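Local coordinates for endoribonuclease MazF4 (Mycobacterium tuberculosis, PDB 5XE2), which acts as the toxin of a type II toxin-antitoxin system, an mRNA interferase that cleaves single-stranded mRNA between the first two bases of UCGCU, at residues 41-46 and 64-69; 10-15 and 77-82; 58-63 and 85-90; 3-8 and 31-36. One frame throughout, in Å; residues are numbered along the deposited sequence.

Contact 1 (41-46 and 64-69)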
loop_
_atom_site.group_PDB
_atom_site.type_symbol
_atom_site.label_atom_id
_atom_site.label_comp_id
_atom_site.label_asym_id
_atom_site.label_seq_id
_atom_site.Cartn_x
_atom_site.Cartn_y
_atom_site.Cartn_z
ATOM N N VAL A 41 1.461 7.325 -0.199
ATOM C CA VAL A 41 0.416 7.542 -1.192
ATOM C C VAL A 41 0.585 8.906 -1.853
ATOM O O VAL A 41 1.101 9.870 -1.247
ATOM C CB VAL A 41 -1.008 7.433 -0.609
ATOM C CG1 VAL A 41 -1.317 5.990 -0.229
ATOM C CG2 VAL A 41 -1.215 8.376 0.572
ATOM N N ARG A 42 0.108 8.978 -3.089
ATOM C CA ARG A 42 0.367 10.112 -3.965
ATOM C C ARG A 42 -0.532 11.300 -3.617
ATOM O O ARG A 42 -1.725 11.135 -3.334
ATOM C CB ARG A 42 0.148 9.696 -5.424
ATOM C CG ARG A 42 0.798 10.607 -6.448
ATOM C CD ARG A 42 0.759 10.009 -7.859
ATOM N NE ARG A 42 -0.604 9.642 -8.314
ATOM C CZ ARG A 42 -1.045 9.695 -9.581
ATOM N NH1 ARG A 42 -0.261 10.095 -10.594
ATOM N NH2 ARG A 42 -2.300 9.349 -9.851
ATOM N N LEU A 43 0.054 12.490 -3.621
ATOM C CA LEU A 43 -0.720 13.729 -3.617
ATOM C C LEU A 43 -0.797 14.225 -5.049
ATOM O O LEU A 43 0.214 14.190 -5.772
ATOM C CB LEU A 43 -0.085 14.816 -2.755
ATOM C CG LEU A 43 -0.645 15.010 -1.356
ATOM C CD1 LEU A 43 -0.089 13.942 -0.420
ATOM C CD2 LEU A 43 -0.302 16.415 -0.867
ATOM N N THR A 44 -1.986 14.693 -5.439
ATOM C CA THR A 44 -2.242 15.180 -6.787
ATOM C C THR A 44 -3.129 16.427 -6.762
ATOM O O THR A 44 -3.883 16.656 -5.811
ATOM C CB THR A 44 -2.862 14.079 -7.690
ATOM O OG1 THR A 44 -3.144 14.615 -8.989
ATOM C CG2 THR A 44 -4.150 13.517 -7.094
ATOM N N THR A 45 -2.996 17.234 -7.814
ATOM C CA THR A 45 -3.887 18.362 -8.059
ATOM C C THR A 45 -5.154 17.880 -8.753
ATOM O O THR A 45 -6.151 18.615 -8.789
ATOM C CB THR A 45 -3.232 19.428 -8.952
ATOM O OG1 THR A 45 -2.918 18.855 -10.224
ATOM C CG2 THR A 45 -1.962 19.969 -8.313
ATOM N N THR A 46 -5.118 16.664 -9.311
ATOM C CA THR A 46 -6.284 16.084 -9.953
ATOM C C THR A 46 -7.384 15.954 -8.918
ATOM O O THR A 46 -7.147 15.505 -7.796
ATOM C CB THR A 46 -5.993 14.703 -10.577
ATOM O OG1 THR A 46 -4.900 14.814 -11.489
ATOM C CG2 THR A 46 -7.204 14.175 -11.322
ATOM N N GLY A 64 -4.857 20.407 -2.819
ATOM C CA GLY A 64 -4.973 19.195 -3.625
ATOM C C GLY A 64 -5.571 18.007 -2.889
ATOM O O GLY A 64 -6.335 18.174 -1.929
ATOM N N TYR A 65 -5.242 16.805 -3.371
ATOM C CA TYR A 65 -5.966 15.589 -3.015
ATOM C C TYR A 65 -5.001 14.440 -2.817
ATOM O O TYR A 65 -3.999 14.351 -3.526
ATOM C CB TYR A 65 -6.967 15.208 -4.124
ATOM C CG TYR A 65 -7.943 16.314 -4.446
ATOM C CD1 TYR A 65 -7.561 17.370 -5.281
ATOM C CD2 TYR A 65 -9.232 16.332 -3.900
ATOM C CE1 TYR A 65 -8.425 18.409 -5.566
ATOM C CE2 TYR A 65 -10.116 17.371 -4.190
ATOM C CZ TYR A 65 -9.699 18.408 -5.021
ATOM O OH TYR A 65 -10.530 19.462 -5.338
ATOM N N VAL A 66 -5.320 13.560 -1.869
ATOM C CA VAL A 66 -4.569 12.328 -1.655
ATOM C C VAL A 66 -5.254 11.207 -2.439
ATOM O O VAL A 66 -6.456 10.979 -2.270
ATOM C CB VAL A 66 -4.471 11.978 -0.147
ATOM C CG1 VAL A 66 -3.913 10.579 0.071
ATOM C CG2 VAL A 66 -3.620 13.017 0.575
ATOM N N ASN A 67 -4.497 10.543 -3.314
ATOM C CA ASN A 67 -4.972 9.331 -4.003
ATOM C C ASN A 67 -4.518 8.075 -3.237
ATOM O O ASN A 67 -3.393 7.590 -3.419
ATOM C CB ASN A 67 -4.480 9.320 -5.452
ATOM C CG ASN A 67 -4.863 8.047 -6.204
ATOM O OD1 ASN A 67 -5.638 7.223 -5.725
ATOM N ND2 ASN A 67 -4.296 7.882 -7.392
ATOM N N ALA A 68 -5.400 7.557 -2.383
ATOM C CA ALA A 68 -5.101 6.368 -1.560
ATOM C C ALA A 68 -5.088 5.061 -2.348
ATOM O O ALA A 68 -4.662 4.039 -1.812
ATOM C CB ALA A 68 -6.073 6.261 -0.390
ATOM N N ASP A 69 -5.559 5.077 -3.600
ATOM C CA ASP A 69 -5.393 3.922 -4.496
ATOM C C ASP A 69 -3.953 3.713 -4.962
ATOM O O ASP A 69 -3.584 2.594 -5.312
ATOM C CB ASP A 69 -6.319 4.019 -5.725
ATOM C CG ASP A 69 -7.780 3.778 -5.382
ATOM O OD1 ASP A 69 -8.060 2.949 -4.493
ATOM O OD2 ASP A 69 -8.654 4.406 -6.004
#

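Contact 2 (10-15 and 77-82)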
loop_
_atom_site.group_PDB
_atom_site.type_symbol
_atom_site.label_atom_id
_atom_site.label_comp_id
_atom_site.label_asym_id
_atom_site.label_seq_id
_atom_site.Cartn_x
_atom_site.Cartn_y
_atom_site.Cartn_z
ATOM N N GLN A 10 3.610 12.910 7.303
ATOM C CA GLN A 10 4.504 13.847 6.619
ATOM C C GLN A 10 4.453 13.680 5.110
ATOM O O GLN A 10 4.194 12.576 4.600
ATOM C CB GLN A 10 5.936 13.669 7.092
ATOM C CG GLN A 10 6.135 14.007 8.560
ATOM C CD GLN A 10 7.584 13.875 8.994
ATOM O OE1 GLN A 10 8.371 13.145 8.381
ATOM N NE2 GLN A 10 7.939 14.564 10.083
ATOM N N VAL A 11 4.735 14.780 4.406
ATOM C CA VAL A 11 4.703 14.835 2.944
ATOM C C VAL A 11 6.075 15.249 2.414
ATOM O O VAL A 11 6.631 16.264 2.842
ATOM C CB VAL A 11 3.614 15.815 2.432
ATOM C CG1 VAL A 11 3.636 15.912 0.908
ATOM C CG2 VAL A 11 2.231 15.381 2.905
ATOM N N TYR A 12 6.603 14.463 1.479
ATOM C CA TYR A 12 7.905 14.709 0.863
ATOM C C TYR A 12 7.809 14.742 -0.666
ATOM O O TYR A 12 7.104 13.914 -1.260
ATOM C CB TYR A 12 8.893 13.609 1.269
ATOM C CG TYR A 12 9.257 13.606 2.738
ATOM C CD1 TYR A 12 8.472 12.928 3.672
ATOM C CD2 TYR A 12 10.397 14.270 3.194
ATOM C CE1 TYR A 12 8.810 12.911 5.021
ATOM C CE2 TYR A 12 10.740 14.274 4.539
ATOM C CZ TYR A 12 9.951 13.594 5.452
ATOM O OH TYR A 12 10.300 13.606 6.785
ATOM N N ARG A 13 8.531 15.676 -1.296
ATOM C CA ARG A 13 8.746 15.659 -2.751
ATOM C C ARG A 13 9.658 14.506 -3.112
ATOM O O ARG A 13 10.719 14.372 -2.527
ATOM C CB ARG A 13 9.394 16.962 -3.249
ATOM C CG ARG A 13 8.439 18.135 -3.330
ATOM C CD ARG A 13 9.068 19.384 -3.933
ATOM N NE ARG A 13 9.196 19.331 -5.398
ATOM C CZ ARG A 13 10.336 19.369 -6.104
ATOM N NH1 ARG A 13 11.537 19.458 -5.519
ATOM N NH2 ARG A 13 10.271 19.319 -7.434
ATOM N N CYS A 14 9.256 13.675 -4.070
ATOM C CA CYS A 14 10.060 12.520 -4.480
ATOM C C CYS A 14 9.971 12.310 -5.989
ATOM O O CYS A 14 8.874 12.334 -6.546
ATOM C CB CYS A 14 9.583 11.258 -3.759
ATOM S SG CYS A 14 9.341 11.454 -1.971
ATOM N N ASP A 15 11.115 12.110 -6.641
ATOM C CA ASP A 15 11.146 11.717 -8.056
ATOM C C ASP A 15 11.479 10.231 -8.145
ATOM O O ASP A 15 12.540 9.812 -7.682
ATOM C CB ASP A 15 12.177 12.544 -8.833
ATOM C CG ASP A 15 11.991 12.444 -10.340
ATOM O OD1 ASP A 15 11.646 11.356 -10.845
ATOM O OD2 ASP A 15 12.190 13.466 -11.023
ATOM N N ASP A 77 16.370 7.148 0.597
ATOM C CA ASP A 77 17.159 7.887 -0.410
ATOM C C ASP A 77 16.341 8.631 -1.488
ATOM O O ASP A 77 16.824 9.607 -2.064
ATOM C CB ASP A 77 18.176 6.941 -1.092
ATOM C CG ASP A 77 17.513 5.728 -1.769
ATOM O OD1 ASP A 77 16.582 5.132 -1.179
ATOM O OD2 ASP A 77 17.943 5.355 -2.881
ATOM N N GLU A 78 15.125 8.163 -1.766
ATOM C CA GLU A 78 14.211 8.821 -2.709
ATOM C C GLU A 78 13.406 9.984 -2.101
ATOM O O GLU A 78 12.726 10.700 -2.836
ATOM C CB GLU A 78 13.246 7.785 -3.326
ATOM C CG GLU A 78 13.957 6.686 -4.111
ATOM C CD GLU A 78 13.016 5.647 -4.720
ATOM O OE1 GLU A 78 12.268 4.982 -3.966
ATOM O OE2 GLU A 78 13.050 5.466 -5.963
ATOM N N LEU A 79 13.449 10.166 -0.780
ATOM C CA LEU A 79 12.691 11.241 -0.138
ATOM C C LEU A 79 13.462 12.552 -0.290
ATOM O O LEU A 79 14.656 12.605 0.005
ATOM C CB LEU A 79 12.413 10.931 1.335
ATOM C CG LEU A 79 11.601 9.655 1.608
ATOM C CD1 LEU A 79 11.426 9.468 3.101
ATOM C CD2 LEU A 79 10.243 9.648 0.911
ATOM N N GLY A 80 12.773 13.581 -0.786
ATOM C CA GLY A 80 13.378 14.889 -1.079
ATOM C C GLY A 80 12.893 15.911 -0.073
ATOM O O GLY A 80 12.913 15.648 1.142
ATOM N N ASP A 81 12.420 17.056 -0.572
ATOM C CA ASP A 81 12.027 18.191 0.281
ATOM C C ASP A 81 10.853 17.829 1.192
ATOM O O ASP A 81 9.884 17.232 0.731
ATOM C CB ASP A 81 11.615 19.406 -0.563
ATOM C CG ASP A 81 12.693 19.857 -1.540
ATOM O OD1 ASP A 81 13.898 19.796 -1.207
ATOM O OD2 ASP A 81 12.327 20.291 -2.651
ATOM N N TYR A 82 10.958 18.180 2.474
ATOM C CA TYR A 82 9.859 18.025 3.447
ATOM C C TYR A 82 8.849 19.173 3.296
ATOM O O TYR A 82 9.221 20.343 3.426
ATOM C CB TYR A 82 10.397 17.993 4.878
ATOM C CG TYR A 82 9.317 18.059 5.939
ATOM C CD1 TYR A 82 8.411 17.017 6.101
ATOM C CD2 TYR A 82 9.190 19.179 6.777
ATOM C CE1 TYR A 82 7.417 17.076 7.066
ATOM C CE2 TYR A 82 8.195 19.245 7.746
ATOM C CZ TYR A 82 7.314 18.188 7.889
ATOM O OH TYR A 82 6.327 18.230 8.843
HETATM O O HOH W 1 13.506 12.341 -4.990
#

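Contact 3 (58-63 and 85-90)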
loop_
_atom_site.group_PDB
_atom_site.type_symbol
_atom_site.label_atom_id
_atom_site.label_comp_id
_atom_site.label_asym_id
_atom_site.label_seq_id
_atom_site.Cartn_x
_atom_site.Cartn_y
_atom_site.Cartn_z
ATOM N N PRO A 58 -8.835 23.172 4.869
ATOM C CA PRO A 58 -8.309 24.515 5.096
ATOM C C PRO A 58 -7.252 24.610 6.201
ATOM O O PRO A 58 -6.540 25.603 6.239
ATOM C CB PRO A 58 -9.560 25.334 5.449
ATOM C CG PRO A 58 -10.538 24.342 5.965
ATOM C CD PRO A 58 -10.268 23.073 5.209
ATOM N N SER A 59 -7.143 23.596 7.069
ATOM C CA SER A 59 -6.104 23.537 8.104
ATOM C C SER A 59 -4.854 22.750 7.713
ATOM O O SER A 59 -3.881 22.761 8.461
ATOM C CB SER A 59 -6.688 22.942 9.389
ATOM O OG SER A 59 -7.812 23.694 9.817
ATOM N N ASP A 60 -4.873 22.057 6.566
ATOM C CA ASP A 60 -3.717 21.267 6.129
ATOM C C ASP A 60 -2.663 22.158 5.477
ATOM O O ASP A 60 -2.991 23.234 4.995
ATOM C CB ASP A 60 -4.136 20.152 5.163
ATOM C CG ASP A 60 -4.877 19.047 5.859
ATOM O OD1 ASP A 60 -4.316 18.463 6.811
ATOM O OD2 ASP A 60 -6.032 18.787 5.475
ATOM N N PRO A 61 -1.396 21.706 5.459
ATOM C CA PRO A 61 -0.283 22.487 4.900
ATOM C C PRO A 61 -0.225 22.582 3.368
ATOM O O PRO A 61 0.539 23.388 2.835
ATOM C CB PRO A 61 0.946 21.718 5.399
ATOM C CG PRO A 61 0.462 20.316 5.519
ATOM C CD PRO A 61 -0.904 20.480 6.117
ATOM N N LEU A 62 -0.983 21.739 2.672
ATOM C CA LEU A 62 -0.939 21.670 1.226
ATOM C C LEU A 62 -2.356 21.657 0.676
ATOM O O LEU A 62 -3.303 21.276 1.376
ATOM C CB LEU A 62 -0.192 20.406 0.799
ATOM C CG LEU A 62 1.244 20.270 1.334
ATOM C CD1 LEU A 62 1.677 18.818 1.426
ATOM C CD2 LEU A 62 2.213 21.077 0.488
ATOM N N THR A 63 -2.493 22.097 -0.573
ATOM C CA THR A 63 -3.758 21.985 -1.304
ATOM C C THR A 63 -3.777 20.654 -2.080
ATOM O O THR A 63 -2.833 19.859 -1.992
ATOM C CB THR A 63 -3.992 23.212 -2.221
ATOM O OG1 THR A 63 -5.374 23.283 -2.595
ATOM C CG2 THR A 63 -3.134 23.171 -3.479
ATOM N N GLU A 85 3.046 18.471 7.366
ATOM C CA GLU A 85 2.407 17.389 8.080
ATOM C C GLU A 85 0.894 17.568 8.003
ATOM O O GLU A 85 0.366 18.630 8.335
ATOM C CB GLU A 85 2.868 17.406 9.527
ATOM C CG GLU A 85 2.423 16.203 10.338
ATOM C CD GLU A 85 3.069 16.149 11.709
ATOM O OE1 GLU A 85 3.960 16.985 12.000
ATOM O OE2 GLU A 85 2.681 15.257 12.499
ATOM N N VAL A 86 0.214 16.517 7.559
ATOM C CA VAL A 86 -1.233 16.518 7.419
ATOM C C VAL A 86 -1.875 16.483 8.806
ATOM O O VAL A 86 -1.324 15.883 9.740
ATOM C CB VAL A 86 -1.668 15.332 6.519
ATOM C CG1 VAL A 86 -3.163 15.115 6.542
ATOM C CG2 VAL A 86 -1.203 15.587 5.092
ATOM N N THR A 87 -3.020 17.148 8.948
ATOM C CA THR A 87 -3.699 17.233 10.245
ATOM C C THR A 87 -4.223 15.850 10.663
ATOM O O THR A 87 -4.472 14.999 9.801
ATOM C CB THR A 87 -4.883 18.211 10.217
ATOM O OG1 THR A 87 -5.800 17.822 9.189
ATOM C CG2 THR A 87 -4.412 19.648 9.979
ATOM N N PRO A 88 -4.367 15.608 11.982
ATOM C CA PRO A 88 -4.995 14.365 12.431
ATOM C C PRO A 88 -6.386 14.120 11.859
ATOM O O PRO A 88 -6.708 12.983 11.532
ATOM C CB PRO A 88 -5.057 14.540 13.945
ATOM C CG PRO A 88 -3.846 15.354 14.253
ATOM C CD PRO A 88 -3.727 16.321 13.106
ATOM N N ALA A 89 -7.195 15.173 11.734
ATOM C CA ALA A 89 -8.504 15.070 11.089
ATOM C C ALA A 89 -8.396 14.528 9.663
ATOM O O ALA A 89 -9.088 13.581 9.306
ATOM C CB ALA A 89 -9.208 16.424 11.071
ATOM N N THR A 90 -7.535 15.134 8.849
ATOM C CA THR A 90 -7.366 14.668 7.468
ATOM C C THR A 90 -6.760 13.251 7.423
ATOM O O THR A 90 -7.159 12.450 6.582
ATOM C CB THR A 90 -6.578 15.681 6.615
ATOM O OG1 THR A 90 -7.317 16.908 6.542
ATOM C CG2 THR A 90 -6.343 15.163 5.180
#

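Contact 4 (3-8 and 31-36)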
loop_
_atom_site.group_PDB
_atom_site.type_symbol
_atom_site.label_atom_id
_atom_site.label_comp_id
_atom_site.label_asym_id
_atom_site.label_seq_id
_atom_site.Cartn_x
_atom_site.Cartn_y
_atom_site.Cartn_z
ATOM N N MET A 3 20.133 6.585 9.873
ATOM C CA MET A 3 19.405 6.992 8.679
ATOM C C MET A 3 18.204 7.832 9.109
ATOM O O MET A 3 17.844 7.873 10.292
ATOM C CB MET A 3 18.962 5.764 7.873
ATOM C CG MET A 3 18.177 4.731 8.660
ATOM S SD MET A 3 17.803 3.236 7.719
ATOM C CE MET A 3 17.217 2.230 9.081
ATOM N N ASN A 4 17.584 8.504 8.151
ATOM C CA ASN A 4 16.459 9.387 8.455
ATOM C C ASN A 4 15.275 8.593 9.032
ATOM O O ASN A 4 15.162 7.382 8.807
ATOM C CB ASN A 4 16.053 10.176 7.204
ATOM C CG ASN A 4 17.182 11.056 6.667
ATOM O OD1 ASN A 4 18.156 11.351 7.370
ATOM N ND2 ASN A 4 17.063 11.468 5.406
ATOM N N ALA A 5 14.439 9.272 9.812
ATOM C CA ALA A 5 13.276 8.675 10.469
ATOM C C ALA A 5 12.016 9.460 10.113
ATOM O O ALA A 5 11.508 10.231 10.926
ATOM C CB ALA A 5 13.471 8.643 11.980
ATOM N N PRO A 6 11.502 9.267 8.887
ATOM C CA PRO A 6 10.262 9.966 8.530
ATOM C C PRO A 6 9.072 9.514 9.374
ATOM O O PRO A 6 9.078 8.413 9.930
ATOM C CB PRO A 6 10.066 9.625 7.046
ATOM C CG PRO A 6 10.924 8.439 6.795
ATOM C CD PRO A 6 12.069 8.523 7.749
ATOM N N LEU A 7 8.067 10.377 9.460
ATOM C CA LEU A 7 6.884 10.139 10.279
ATOM C C LEU A 7 5.608 10.023 9.451
ATOM O O LEU A 7 5.427 10.725 8.442
ATOM C CB LEU A 7 6.732 11.263 11.314
ATOM C CG LEU A 7 7.927 11.455 12.251
ATOM C CD1 LEU A 7 7.773 12.738 13.057
ATOM C CD2 LEU A 7 8.065 10.254 13.178
ATOM N N ARG A 8 4.712 9.153 9.907
ATOM C CA ARG A 8 3.385 9.017 9.321
ATOM C C ARG A 8 2.704 10.389 9.314
ATOM O O ARG A 8 2.817 11.144 10.286
ATOM C CB ARG A 8 2.558 8.008 10.108
ATOM C CG ARG A 8 1.342 7.507 9.364
ATOM C CD ARG A 8 0.742 6.279 10.020
ATOM N NE ARG A 8 -0.289 5.699 9.167
ATOM C CZ ARG A 8 -1.552 6.122 9.065
ATOM N NH1 ARG A 8 -2.004 7.161 9.771
ATOM N NH2 ARG A 8 -2.379 5.491 8.235
ATOM N N ARG A 31 8.397 1.069 11.683
ATOM C CA ARG A 31 8.951 0.680 10.382
ATOM C C ARG A 31 9.707 1.848 9.748
ATOM O O ARG A 31 10.805 1.655 9.203
ATOM C CB ARG A 31 7.843 0.166 9.444
ATOM C CG ARG A 31 8.301 -0.286 8.052
ATOM C CD ARG A 31 8.276 0.847 7.025
ATOM N NE ARG A 31 8.609 0.416 5.668
ATOM C CZ ARG A 31 7.772 -0.190 4.819
ATOM N NH1 ARG A 31 6.510 -0.472 5.159
ATOM N NH2 ARG A 31 8.208 -0.529 3.600
ATOM N N ASN A 32 9.142 3.052 9.832
ATOM C CA ASN A 32 9.784 4.228 9.228
ATOM C C ASN A 32 11.130 4.594 9.869
ATOM O O ASN A 32 12.026 5.092 9.185
ATOM C CB ASN A 32 8.881 5.458 9.280
ATOM C CG ASN A 32 7.578 5.286 8.518
ATOM O OD1 ASN A 32 7.479 4.497 7.580
ATOM N ND2 ASN A 32 6.571 6.043 8.918
ATOM N N ARG A 33 11.267 4.366 11.175
ATOM C CA ARG A 33 12.528 4.643 11.862
ATOM C C ARG A 33 13.585 3.571 11.594
ATOM O O ARG A 33 14.743 3.892 11.325
ATOM C CB ARG A 33 12.317 4.783 13.371
ATOM C CG ARG A 33 13.556 5.312 14.108
ATOM C CD ARG A 33 13.325 5.691 15.566
ATOM N NE ARG A 33 11.954 6.126 15.812
ATOM C CZ ARG A 33 10.972 5.381 16.328
ATOM N NH1 ARG A 33 11.183 4.121 16.715
ATOM N NH2 ARG A 33 9.756 5.910 16.472
ATOM N N HIS A 34 13.174 2.308 11.664
ATOM C CA HIS A 34 14.102 1.185 11.757
ATOM C C HIS A 34 14.442 0.471 10.459
ATOM O O HIS A 34 15.381 -0.316 10.455
ATOM C CB HIS A 34 13.557 0.162 12.757
ATOM C CG HIS A 34 13.415 0.703 14.145
ATOM N ND1 HIS A 34 14.426 1.392 14.781
ATOM C CD2 HIS A 34 12.385 0.649 15.022
ATOM C CE1 HIS A 34 14.023 1.745 15.987
ATOM N NE2 HIS A 34 12.792 1.299 16.160
ATOM N N THR A 35 13.683 0.703 9.388
ATOM C CA THR A 35 13.920 0.024 8.104
ATOM C C THR A 35 14.450 1.015 7.062
ATOM O O THR A 35 14.560 2.214 7.337
ATOM C CB THR A 35 12.654 -0.719 7.602
ATOM O OG1 THR A 35 11.701 0.206 7.073
ATOM C CG2 THR A 35 12.005 -1.526 8.724
ATOM N N ALA A 36 14.784 0.517 5.871
ATOM C CA ALA A 36 15.417 1.348 4.818
ATOM C C ALA A 36 14.426 2.079 3.915
ATOM O O ALA A 36 14.842 2.883 3.084
ATOM C CB ALA A 36 16.349 0.504 3.970
HETATM O O HOH W 2 16.270 6.043 11.836
#

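Contact 1 (41-46 and 64-69)
T44 and Y65 hold each other through both backbone groups: T44 N donates to Y65 O at 2.8 Å and Y65 N returns a bond to T44 O at 2.8 Å. Further along, N67 N reaches R42 O at 2.8 Å. Between these bonds the backbones close in, with L43 CA-H resting against Y65 O at 3.3 Å.

Apolar contact is the work of V66, whose two branches divide the task. With CG1 anti to the backbone N (chi1 170°), that methyl lies 3.5 Å from V41 CG2, while V66 CG2 meets L43 CD1 at 3.8 Å. V41 and V66 also touch L98 and I94 of helix 88-101.

R42, T44, Y65 and N67 occupy the other face. T44 OG1 accepts from T46 N at 2.9 Å, an ST turn; T46 O then comes obliquely to 3.2 Å from Y65 CD1. N67 ND2 lies at the edge of the R42 guanidinium, planes 52° apart; both are donors, so this is contact without a hydrogen bond. N67 also packs on W53.

This is an antiparallel strand pair, 37-44 beside 65-75, in the SH3-like sheet of the PemK/MazF fold, with its valine-bearing face turned to the long helix.

Contact 2 (10-15 and 77-82)
R13 is held to D81 at both ends. Its backbone N donates to D81 O at 2.9 Å, in the carbonyl plane, and its NH1 makes a salt bridge to D81 OD2 at 3.1 Å. The two side chains run side by side in the same direction; the oxygen lies in the guanidinium plane, yet NH1 approaches it from above the plane of the carboxylate. G80 N adds a weak, bent bond to R13 O.

Next to this, Y12 and Y82 form a non-hydrogen-bonded antiparallel pair with both rings on one face of the sheet. The rings are oblique, planes 53° apart, and Y82 CD1 sits 3.8 Å above the Y12 ring toward its rim. Y82 turns its CG anti to the backbone N (chi1 171°), which carries the ring across Q10, where CE1 meets Q10 CG at 3.6 Å. On the other side of R13, C14 SG touches L79 CD2 at 3.5 Å, and a water joins D15 N (2.9 Å) to E78 O (2.8 Å).

A second shell sets these groups in place. Y12 OH donates to Q10 OE1, a very short 2.5 Å and from above the carbonyl plane, and the same oxygen accepts from L7 N. E78 OE1 is bonded to G75 N, within the same bend of the chain.

Strand 10-14 thus has strand 21-25 on one flank, bonded from Q10 to I25 and from Y12 to W23, and on the other the chain entering strand 82-85, the outermost on this side within the chain. The L79 side chain packs on L74 of strand 65-75 and on P6.

Contact 3 (58-63 and 85-90)
D60 OD1 takes two bonds from T87: one from the backbone N, 2.8 Å away and nearly straight at 174°, and one from OG1 at 2.9 Å, which comes in on the syn side but tilted out of the carboxylate plane. T87 is the N-cap of helix 88-101, and its OG1 in turn accepts from T90 N at 3.2 Å. OG1 sits between the backbone N and the carbonyl carbon (chi1 57°), where it faces the carboxylate and the first turn together. In a capping box the N-H of the N-cap residue would go to the side chain three residues on; here D60, from a loop far off in sequence, takes it instead.

The other oxygen, OD2, uses its syn lone pair for T90 OG1, a short bond of 2.5 Å made as the two side chains meet from opposite directions. G57 N is a further donor to OD2. So many donors, at the positive end of a helix, probably favour the charged carboxylate and fix its rotation.

Apolar atoms close the sides. V86 CG1 lies 3.6 Å from D60 OD1, T87 CG2 is 3.5 Å from S59 O, and the P61 ring presses its CD to 3.2 Å from E85 O.

Contact 4 (3-8 and 31-36)
Residues 3-8 run extended past the last turn of helix 29-34, coming closest where the CA atoms of A5 and R33 stand 4.3 Å apart. No direct hydrogen bond joins the two backbones. A water lies in hydrogen-bonding distance of M3 O (2.9 Å) and R33 O (2.7 Å), with more acceptors round it than it has protons to give. K76 NZ supplies a second link, bonding N4 O on one side and N32 O and T35 O on the other.

The last turn is closed on R31 O, which T35 N and T35 OG1 reach from opposite faces of its plane, the hydroxyl at 2.7 Å. This is a helix C-terminus with two carbonyls, N32 O and T35 O, turned on a lysine, whose charge would probably suit the negative end of the helix dipole.

Among the side chains, N32 faces P6: its CB comes to a tight 3.0 Å from P6 O, while OD1 is hydrogen-bonded to S27 OG. M3 reaches over the end of the helix. Its CG sits between the backbone N and the carbonyl carbon (chi1 53°), and the extended chain then delivers CE to 3.2 Å from T35 O and 3.4 Å from H34 O. A5 CB rests on R33 CG at 4.0 Å. The flanking arginines look elsewhere: R8 NH2 bonds N95 OD1, and R31 NH1 bonds D69 O of the second subunit.

In the fold
From the N terminus, contact 4 closes first, bringing helix 29-34 back against the leading chain and enclosing strands 10-14 and 21-25. Contact 2 opens inside that loop and closes only at 77-82, so the two cross; P6 packs on L79 where they meet. Contact 1 is nested within contact 2, joining strands 37-44 and 65-75. Contact 3 opens at 58-63, between the two segments of contact 1, and closes at 85-90, crossing both contact 1 and contact 2. There L62 bridges the three, touching L43 and V11. Contact 4 lies in series with contacts 1 and 3, on the far side of the chain's centre from contact 1.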